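Local coordinates for protein putative glutathionylspermidine synthase (Methylobacillus flagellatus, PDB 3N6X) that is of unproven function but has a circularly permuted ATP-grasp fold and is probably an ATP-dependent ligase related to glutathionylspermidine synthases, at residues L429-L434 with V439-G444; Q93-L98 with H143-D148; C414-E419 with V449-G454. All coordinates share one frame; numbering follows the deposited sequence.

Interaction 1: residues L429-L434 with V439-G444; sequences LRPFVL and VSLVPG
Leu-434 and Ser-440 form the hydrogen-bonded pair of an antiparallel beta hairpin in which strand 423-435 folds back onto strand 439-441, within the mixed sheet of a circularly permuted ATP-grasp protein. The amide of Leu-434 reaches Ser-440 O at 2.8 Å, while the amide of Ser-440 returns a bond of 2.9 Å to Leu-434 O. Val-439 CA adds a CH...O contact to the same Leu-434 oxygen, which is therefore approached by two donors of unequal strength.

Past Val-433 and Leu-441 the two chains part, and two waters take over the bridging. One donates to Phe-432 O and accepts from Val-442 N; the other accepts from Phe-432 N and donates to Gly-444 O, so each backbone polar atom of Phe-432 is bonded to one of the bridging waters.

The side chains of Val-433 and Leu-441 share a face that helix 81-105 covers, through Ala-91, Ser-88 and Ile-92. Leu-441 splits its two methyls between partners: CD1 meets Val-433 CG2 at 3.9 Å, and CD2 lies 3.7 Å from Pro-431 CB. Replacing Leu-441 with an alanine would probably leave Pro-431 CB and Val-433 CG2 without their partner methyls and open a gap beneath the helix. Leu-434 points to the other face, where Tyr-199 and Val-202 of helix 199-209 receive it.

Val-433 is forked between two neighbours. Its CG1 stands anti to the backbone N (chi1 -180°), which directs this methyl to the Val-439 side and leaves CG2 for Leu-441; the two valines meet at an oblique angle, with Val-433 CG1 3.6 Å from Val-439 CG1.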
loop_
_atom_site.group_PDB
_atom_site.type_symbol
_atom_site.label_atom_id
_atom_site.label_comp_id
_atom_site.label_asym_id
_atom_site.label_seq_id
_atom_site.Cartn_x
_atom_site.Cartn_y
_atom_site.Cartn_z
ATOM N N LEU A 429 7.310 1.485 5.173
ATOM C CA LEU A 429 6.064 1.989 5.720
ATOM C C LEU A 429 4.972 2.117 4.654
ATOM O O LEU A 429 5.201 2.728 3.606
ATOM C CB LEU A 429 6.359 3.372 6.344
ATOM C CG LEU A 429 5.403 3.860 7.414
ATOM C CD1 LEU A 429 5.609 3.097 8.728
ATOM C CD2 LEU A 429 5.568 5.345 7.640
ATOM N N ARG A 430 3.774 1.587 4.934
ATOM C CA ARG A 430 2.643 1.751 4.027
ATOM C C ARG A 430 1.414 2.418 4.688
ATOM O O ARG A 430 0.555 1.727 5.230
ATOM C CB ARG A 430 2.254 0.432 3.325
ATOM C CG ARG A 430 1.191 0.644 2.221
ATOM C CD ARG A 430 0.550 -0.644 1.742
ATOM N NE ARG A 430 1.289 -1.238 0.627
ATOM C CZ ARG A 430 0.790 -2.153 -0.197
ATOM N NH1 ARG A 430 -0.460 -2.577 -0.051
ATOM N NH2 ARG A 430 1.533 -2.649 -1.175
ATOM N N PRO A 431 1.279 3.759 4.605
ATOM C CA PRO A 431 0.027 4.383 5.049
ATOM C C PRO A 431 -1.046 4.267 3.942
ATOM O O PRO A 431 -0.726 3.927 2.797
ATOM C CB PRO A 431 0.431 5.834 5.315
ATOM C CG PRO A 431 1.598 6.087 4.419
ATOM C CD PRO A 431 2.204 4.753 4.018
ATOM N N PHE A 432 -2.312 4.533 4.286
ATOM C CA PHE A 432 -3.422 4.383 3.356
ATOM C C PHE A 432 -4.158 5.693 3.199
ATOM O O PHE A 432 -4.761 6.171 4.147
ATOM C CB PHE A 432 -4.380 3.269 3.837
ATOM C CG PHE A 432 -3.734 1.901 3.920
ATOM C CD1 PHE A 432 -2.995 1.526 5.044
ATOM C CD2 PHE A 432 -3.825 1.004 2.858
ATOM C CE1 PHE A 432 -2.362 0.280 5.102
ATOM C CE2 PHE A 432 -3.195 -0.245 2.920
ATOM C CZ PHE A 432 -2.467 -0.598 4.039
ATOM N N VAL A 433 -4.090 6.291 2.019
ATOM C CA VAL A 433 -4.745 7.566 1.780
ATOM C C VAL A 433 -6.184 7.325 1.355
ATOM O O VAL A 433 -6.434 6.574 0.399
ATOM C CB VAL A 433 -3.973 8.443 0.755
ATOM C CG1 VAL A 433 -4.682 9.770 0.538
ATOM C CG2 VAL A 433 -2.535 8.672 1.200
ATOM N N LEU A 434 -7.134 7.990 2.038
ATOM C CA LEU A 434 -8.559 7.846 1.754
ATOM C C LEU A 434 -9.128 9.086 1.119
ATOM O O LEU A 434 -9.005 10.165 1.680
ATOM C CB LEU A 434 -9.329 7.482 3.049
ATOM C CG LEU A 434 -8.886 6.165 3.738
ATOM C CD1 LEU A 434 -9.638 5.955 5.028
ATOM C CD2 LEU A 434 -9.093 4.954 2.816
ATOM N N VAL A 439 -9.718 14.339 1.410
ATOM C CA VAL A 439 -8.579 13.442 1.333
ATOM C C VAL A 439 -7.898 13.408 2.703
ATOM O O VAL A 439 -7.542 14.459 3.240
ATOM C CB VAL A 439 -7.609 13.825 0.187
ATOM C CG1 VAL A 439 -6.531 12.770 0.017
ATOM C CG2 VAL A 439 -8.366 14.039 -1.122
ATOM N N SER A 440 -7.805 12.217 3.308
ATOM C CA SER A 440 -7.281 12.087 4.660
ATOM C C SER A 440 -6.547 10.784 4.869
ATOM O O SER A 440 -6.629 9.878 4.037
ATOM C CB SER A 440 -8.412 12.219 5.688
ATOM O OG SER A 440 -9.396 11.206 5.533
ATOM N N LEU A 441 -5.801 10.705 5.979
ATOM C CA LEU A 441 -5.084 9.523 6.403
ATOM C C LEU A 441 -5.444 9.273 7.838
ATOM O O LEU A 441 -5.405 10.202 8.647
ATOM C CB LEU A 441 -3.565 9.756 6.339
ATOM C CG LEU A 441 -2.900 9.592 5.014
ATOM C CD1 LEU A 441 -2.735 10.916 4.344
ATOM C CD2 LEU A 441 -1.543 8.979 5.180
ATOM N N VAL A 442 -5.725 8.023 8.186
ATOM C CA VAL A 442 -5.870 7.629 9.582
ATOM C C VAL A 442 -4.413 7.585 10.122
ATOM O O VAL A 442 -3.521 7.206 9.369
ATOM C CB VAL A 442 -6.611 6.253 9.699
ATOM C CG1 VAL A 442 -6.329 5.564 11.029
ATOM C CG2 VAL A 442 -8.112 6.424 9.483
ATOM N N PRO A 443 -4.121 8.099 11.347
ATOM C CA PRO A 443 -2.714 8.139 11.805
ATOM C C PRO A 443 -2.129 6.763 12.144
ATOM O O PRO A 443 -1.842 6.447 13.309
ATOM C CB PRO A 443 -2.762 9.076 13.013
ATOM C CG PRO A 443 -4.143 8.937 13.527
ATOM C CD PRO A 443 -5.033 8.687 12.349
ATOM N N GLY A 444 -1.907 5.980 11.109
ATOM C CA GLY A 444 -1.324 4.657 11.219
ATOM C C GLY A 444 -0.795 4.175 9.896
ATOM O O GLY A 444 -1.078 4.774 8.855
HETATM O O HOH W 1 -6.009 5.949 6.394
HETATM O O HOH W 2 -3.020 5.128 7.058
#

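Interaction 2: residues Q93-L98 with H143-D148; sequences QRVKAL and HIAGVD
Val-95, Ala-145 and Val-147 make this contact, a small buried patch where helix 81-105 lies against strand 144-151 of the large mixed sheet. Val-95 gives up the most surface of the three, and it does so with both of its methyls. Its CG2 sits 3.6 Å from Ala-145 CB and its CG1 4.0 Å from that same Ala-145 carbon, so the single methyl of the alanine faces the fork of the valine. With CG1 anti to the backbone N (chi1 169°), neither branch is turned away from the strand. The small side chain of Ala-145 probably allows this approach, with the CA atoms of Val-95 and Ala-145 7.0 Å apart.

Val-147, two residues further along the strand, points to the same face as Ala-145 and extends the patch. Its CG2 approaches Val-95 CG2 more loosely, at 4.3 Å, and it also leans on Val-159 of the adjacent strand 157-163. Val-95 in turn touches Val-433 and Ser-435 of strand 423-435, which places it over two neighbouring strands.

Polar interactions border this patch but take other partners. Arg-94, the residue before Val-95 on the helix, forms a salt bridge through NE with Asp-162 OD1, and a hydrogen bond through NH1 with Asn-343 OD1.

The contact itself consists entirely of carbon against carbon. It is therefore held by close fit and the exclusion of water, without directional bonds, so the seating of the helix here probably rests on shape complementarity, with the polar links of Arg-94 beside it.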
loop_
_atom_site.group_PDB
_atom_site.type_symbol
_atom_site.label_atom_id
_atom_site.label_comp_id
_atom_site.label_asym_id
_atom_site.label_seq_id
_atom_site.Cartn_x
_atom_site.Cartn_y
_atom_site.Cartn_z
ATOM N N GLN A 93 -0.801 15.071 -1.150
ATOM C CA GLN A 93 -0.417 15.829 -2.346
ATOM C C GLN A 93 -0.252 14.891 -3.534
ATOM O O GLN A 93 -0.788 15.163 -4.610
ATOM C CB GLN A 93 0.890 16.612 -2.092
ATOM C CG GLN A 93 1.377 17.372 -3.325
ATOM C CD GLN A 93 2.809 17.778 -3.220
ATOM O OE1 GLN A 93 3.717 16.946 -3.138
ATOM N NE2 GLN A 93 3.047 19.062 -3.271
ATOM N N ARG A 94 0.469 13.761 -3.318
ATOM C CA ARG A 94 0.753 12.762 -4.335
ATOM C C ARG A 94 -0.524 12.102 -4.834
ATOM O O ARG A 94 -0.726 11.993 -6.042
ATOM C CB ARG A 94 1.729 11.713 -3.782
ATOM C CG ARG A 94 2.273 10.780 -4.849
ATOM C CD ARG A 94 3.264 9.784 -4.280
ATOM N NE ARG A 94 3.746 8.861 -5.313
ATOM C CZ ARG A 94 4.901 8.998 -5.960
ATOM N NH1 ARG A 94 5.710 10.016 -5.684
ATOM N NH2 ARG A 94 5.260 8.116 -6.881
ATOM N N VAL A 95 -1.403 11.696 -3.910
ATOM C CA VAL A 95 -2.667 11.043 -4.244
ATOM C C VAL A 95 -3.636 11.998 -4.944
ATOM O O VAL A 95 -4.292 11.585 -5.903
ATOM C CB VAL A 95 -3.269 10.305 -3.017
ATOM C CG1 VAL A 95 -4.708 9.839 -3.279
ATOM C CG2 VAL A 95 -2.387 9.128 -2.630
ATOM N N LYS A 96 -3.636 13.302 -4.568
ATOM C CA LYS A 96 -4.480 14.278 -5.289
ATOM C C LYS A 96 -4.055 14.382 -6.742
ATOM O O LYS A 96 -4.901 14.341 -7.623
ATOM C CB LYS A 96 -4.462 15.663 -4.623
ATOM C CG LYS A 96 -5.329 15.741 -3.368
ATOM C CD LYS A 96 -5.116 17.066 -2.627
ATOM C CE LYS A 96 -6.198 17.335 -1.605
ATOM N NZ LYS A 96 -5.910 18.562 -0.812
ATOM N N ALA A 97 -2.746 14.450 -6.997
ATOM C CA ALA A 97 -2.198 14.548 -8.362
ATOM C C ALA A 97 -2.472 13.263 -9.165
ATOM O O ALA A 97 -2.807 13.344 -10.338
ATOM C CB ALA A 97 -0.705 14.827 -8.308
ATOM N N LEU A 98 -2.404 12.089 -8.504
ATOM C CA LEU A 98 -2.697 10.795 -9.137
ATOM C C LEU A 98 -4.169 10.699 -9.572
ATOM O O LEU A 98 -4.444 10.253 -10.691
ATOM C CB LEU A 98 -2.310 9.627 -8.213
ATOM C CG LEU A 98 -0.792 9.291 -8.161
ATOM C CD1 LEU A 98 -0.458 8.435 -6.938
ATOM C CD2 LEU A 98 -0.332 8.567 -9.440
ATOM N N HIS A 143 -10.091 5.635 -4.386
ATOM C CA HIS A 143 -10.768 5.895 -3.099
ATOM C C HIS A 143 -9.846 5.476 -1.973
ATOM O O HIS A 143 -9.826 6.107 -0.918
ATOM C CB HIS A 143 -12.124 5.138 -3.041
ATOM C CG HIS A 143 -13.030 5.499 -4.174
ATOM N ND1 HIS A 143 -12.802 5.027 -5.460
ATOM C CD2 HIS A 143 -14.068 6.367 -4.207
ATOM C CE1 HIS A 143 -13.730 5.595 -6.223
ATOM N NE2 HIS A 143 -14.516 6.409 -5.515
ATOM N N ILE A 144 -9.031 4.431 -2.226
ATOM C CA ILE A 144 -7.976 3.983 -1.326
ATOM C C ILE A 144 -6.664 3.919 -2.121
ATOM O O ILE A 144 -6.597 3.251 -3.167
ATOM C CB ILE A 144 -8.282 2.619 -0.668
ATOM C CG1 ILE A 144 -9.708 2.568 -0.076
ATOM C CG2 ILE A 144 -7.191 2.259 0.390
ATOM C CD1 ILE A 144 -10.085 1.221 0.436
ATOM N N ALA A 145 -5.615 4.552 -1.589
ATOM C CA ALA A 145 -4.299 4.537 -2.195
ATOM C C ALA A 145 -3.268 4.170 -1.156
ATOM O O ALA A 145 -3.173 4.829 -0.119
ATOM C CB ALA A 145 -3.983 5.904 -2.774
ATOM N N GLY A 146 -2.528 3.108 -1.422
ATOM C CA GLY A 146 -1.406 2.693 -0.591
ATOM C C GLY A 146 -0.118 3.287 -1.128
ATOM O O GLY A 146 0.109 3.285 -2.340
ATOM N N VAL A 147 0.696 3.866 -0.254
ATOM C CA VAL A 147 1.952 4.511 -0.656
ATOM C C VAL A 147 3.093 3.833 0.070
ATOM O O VAL A 147 3.189 3.957 1.281
ATOM C CB VAL A 147 1.929 6.056 -0.351
ATOM C CG1 VAL A 147 3.183 6.743 -0.882
ATOM C CG2 VAL A 147 0.669 6.720 -0.913
ATOM N N ASP A 148 3.955 3.116 -0.648
ATOM C CA ASP A 148 5.090 2.453 0.000
ATOM C C ASP A 148 6.250 3.436 0.203
ATOM O O ASP A 148 6.758 4.008 -0.762
ATOM C CB ASP A 148 5.512 1.178 -0.763
ATOM C CG ASP A 148 4.426 0.094 -0.763
ATOM O OD1 ASP A 148 3.868 -0.192 0.322
ATOM O OD2 ASP A 148 4.128 -0.456 -1.856
#

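Interaction 3: residues C414-E419 with V449-G454; sequences CPTLVE and VALREG
Thr-416 and Val-449 reach toward each other tip to tip, across a middle strand of the large mixed sheet in this ATP-grasp protein. Strands 413-418 and 446-450 both pair antiparallel with strand 423-435, so the contact is made by side chains spanning that intervening strand. Thr-416 OG1 comes within 3.8 Å of Val-449 CG2, and the threonine methyl lies only slightly farther from the same carbon.

Leu-451, just past the end of its strand, comes in at about a right angle to Thr-416. Its CD2 stops 3.7 Å from Thr-416 CG2, so the threonine methyl lies beside both Val-449 and Leu-451.

The rotation of Thr-416 is consistent with a hydrogen bond inside its own strand: CG2 is anti to the backbone N and OG1 lies beside that N (chi1 -45°), where the hydroxyl donates to Cys-414 O (2.5 Å, a short distance), tilted 35° from the carbonyl plane. The polar end is thus probably satisfied locally, leaving the methyl to the apolar neighbours.

Arg-425 of the middle strand donates from NE to Leu-451 O, and the CG1 methyl of Val-418 approaches this same Leu-451 oxygen at 4.2 Å.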
loop_
_atom_site.group_PDB
_atom_site.type_symbol
_atom_site.label_atom_id
_atom_site.label_comp_id
_atom_site.label_asym_id
_atom_site.label_seq_id
_atom_site.Cartn_x
_atom_site.Cartn_y
_atom_site.Cartn_z
ATOM N N CYS A 414 15.246 -0.052 12.101
ATOM C CA CYS A 414 14.428 0.088 13.290
ATOM C C CYS A 414 14.850 -0.996 14.277
ATOM O O CYS A 414 15.029 -2.153 13.869
ATOM C CB CYS A 414 12.945 -0.020 12.935
ATOM S SG CYS A 414 11.822 0.097 14.354
ATOM N N PRO A 415 15.062 -0.648 15.577
ATOM C CA PRO A 415 15.470 -1.674 16.553
ATOM C C PRO A 415 14.537 -2.858 16.536
ATOM O O PRO A 415 13.325 -2.693 16.550
ATOM C CB PRO A 415 15.424 -0.932 17.879
ATOM C CG PRO A 415 15.642 0.470 17.512
ATOM C CD PRO A 415 14.930 0.670 16.220
ATOM N N THR A 416 15.101 -4.036 16.354
ATOM C CA THR A 416 14.350 -5.265 16.197
ATOM C C THR A 416 15.000 -6.340 17.042
ATOM O O THR A 416 16.235 -6.425 17.097
ATOM C CB THR A 416 14.322 -5.650 14.701
ATOM O OG1 THR A 416 14.040 -4.487 13.920
ATOM C CG2 THR A 416 13.311 -6.743 14.385
ATOM N N LEU A 417 14.182 -7.163 17.708
ATOM C CA LEU A 417 14.694 -8.243 18.536
ATOM C C LEU A 417 15.181 -9.409 17.679
ATOM O O LEU A 417 14.383 -10.071 17.007
ATOM C CB LEU A 417 13.644 -8.703 19.563
ATOM C CG LEU A 417 13.447 -7.770 20.755
ATOM C CD1 LEU A 417 12.036 -7.832 21.255
ATOM C CD2 LEU A 417 14.418 -8.095 21.872
ATOM N N VAL A 418 16.509 -9.609 17.654
ATOM C CA VAL A 418 17.173 -10.687 16.902
ATOM C C VAL A 418 17.894 -11.656 17.882
ATOM O O VAL A 418 17.832 -11.444 19.095
ATOM C CB VAL A 418 18.129 -10.128 15.803
ATOM C CG1 VAL A 418 17.361 -9.296 14.777
ATOM C CG2 VAL A 418 19.268 -9.319 16.418
ATOM N N GLU A 419 18.540 -12.729 17.352
ATOM C CA GLU A 419 19.246 -13.744 18.159
ATOM C C GLU A 419 20.257 -13.138 19.162
ATOM O O GLU A 419 20.246 -13.505 20.338
ATOM C CB GLU A 419 19.934 -14.779 17.254
ATOM N N VAL A 449 9.184 -5.425 8.275
ATOM C CA VAL A 449 10.590 -5.490 8.697
ATOM C C VAL A 449 11.340 -6.663 8.044
ATOM O O VAL A 449 10.795 -7.768 7.939
ATOM C CB VAL A 449 10.726 -5.478 10.260
ATOM C CG1 VAL A 449 9.981 -6.647 10.900
ATOM C CG2 VAL A 449 12.191 -5.455 10.700
ATOM N N ALA A 450 12.579 -6.403 7.577
ATOM C CA ALA A 450 13.461 -7.432 7.013
ATOM C C ALA A 450 14.297 -7.999 8.167
ATOM O O ALA A 450 15.282 -7.381 8.586
ATOM C CB ALA A 450 14.366 -6.824 5.942
ATOM N N LEU A 451 13.831 -9.119 8.746
ATOM C CA LEU A 451 14.411 -9.733 9.950
ATOM C C LEU A 451 15.845 -10.259 9.796
ATOM O O LEU A 451 16.647 -10.089 10.718
ATOM C CB LEU A 451 13.471 -10.825 10.516
ATOM C CG LEU A 451 12.060 -10.336 10.945
ATOM C CD1 LEU A 451 11.079 -11.487 11.037
ATOM C CD2 LEU A 451 12.113 -9.569 12.255
ATOM N N ARG A 452 16.170 -10.904 8.644
ATOM C CA ARG A 452 17.512 -11.458 8.391
ATOM C C ARG A 452 18.571 -10.348 8.324
ATOM O O ARG A 452 18.302 -9.278 7.772
ATOM C CB ARG A 452 17.516 -12.294 7.106
ATOM C CG ARG A 452 18.762 -13.172 6.942
ATOM C CD ARG A 452 18.966 -13.602 5.499
ATOM N NE ARG A 452 19.480 -12.509 4.666
ATOM C CZ ARG A 452 19.283 -12.418 3.354
ATOM N NH1 ARG A 452 18.579 -13.346 2.714
ATOM N NH2 ARG A 452 19.784 -11.396 2.671
ATOM N N GLU A 453 19.760 -10.590 8.919
ATOM C CA GLU A 453 20.843 -9.595 8.964
ATOM C C GLU A 453 21.334 -9.207 7.560
ATOM O O GLU A 453 21.630 -10.079 6.741
ATOM C CB GLU A 453 22.009 -10.095 9.829
ATOM C CG GLU A 453 22.950 -8.987 10.278
ATOM C CD GLU A 453 24.212 -9.467 10.967
ATOM O OE1 GLU A 453 24.098 -10.263 11.927
ATOM O OE2 GLU A 453 25.312 -9.025 10.566
ATOM N N GLY A 454 21.363 -7.902 7.291
ATOM C CA GLY A 454 21.799 -7.356 6.010
ATOM C C GLY A 454 20.743 -7.352 4.917
ATOM O O GLY A 454 20.922 -6.688 3.889
#

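In the fold
From the N terminus, interaction 2 comes first: it closes a loop, with 44 residues between segments 93-98 and 143-148, joins helix 81-105 to strand 144-151, and is complete before the others begin. Interaction 3 opens at 414-419 and closes at 449-454, and interaction 1, the tight hairpin, is nested inside that loop. All three reach the same mixed sheet, with strand 423-435 central to it. Interactions 1 and 2 lie side by side, centres about 9 Å apart, joined by a probable hydrogen bond from Val-433 N to Ala-145 O and by the Arg-430 to Asp-148 salt bridge. Interaction 3 ties strands at a more distant part of the sheet, its centre about 25 Å from that of interaction 1.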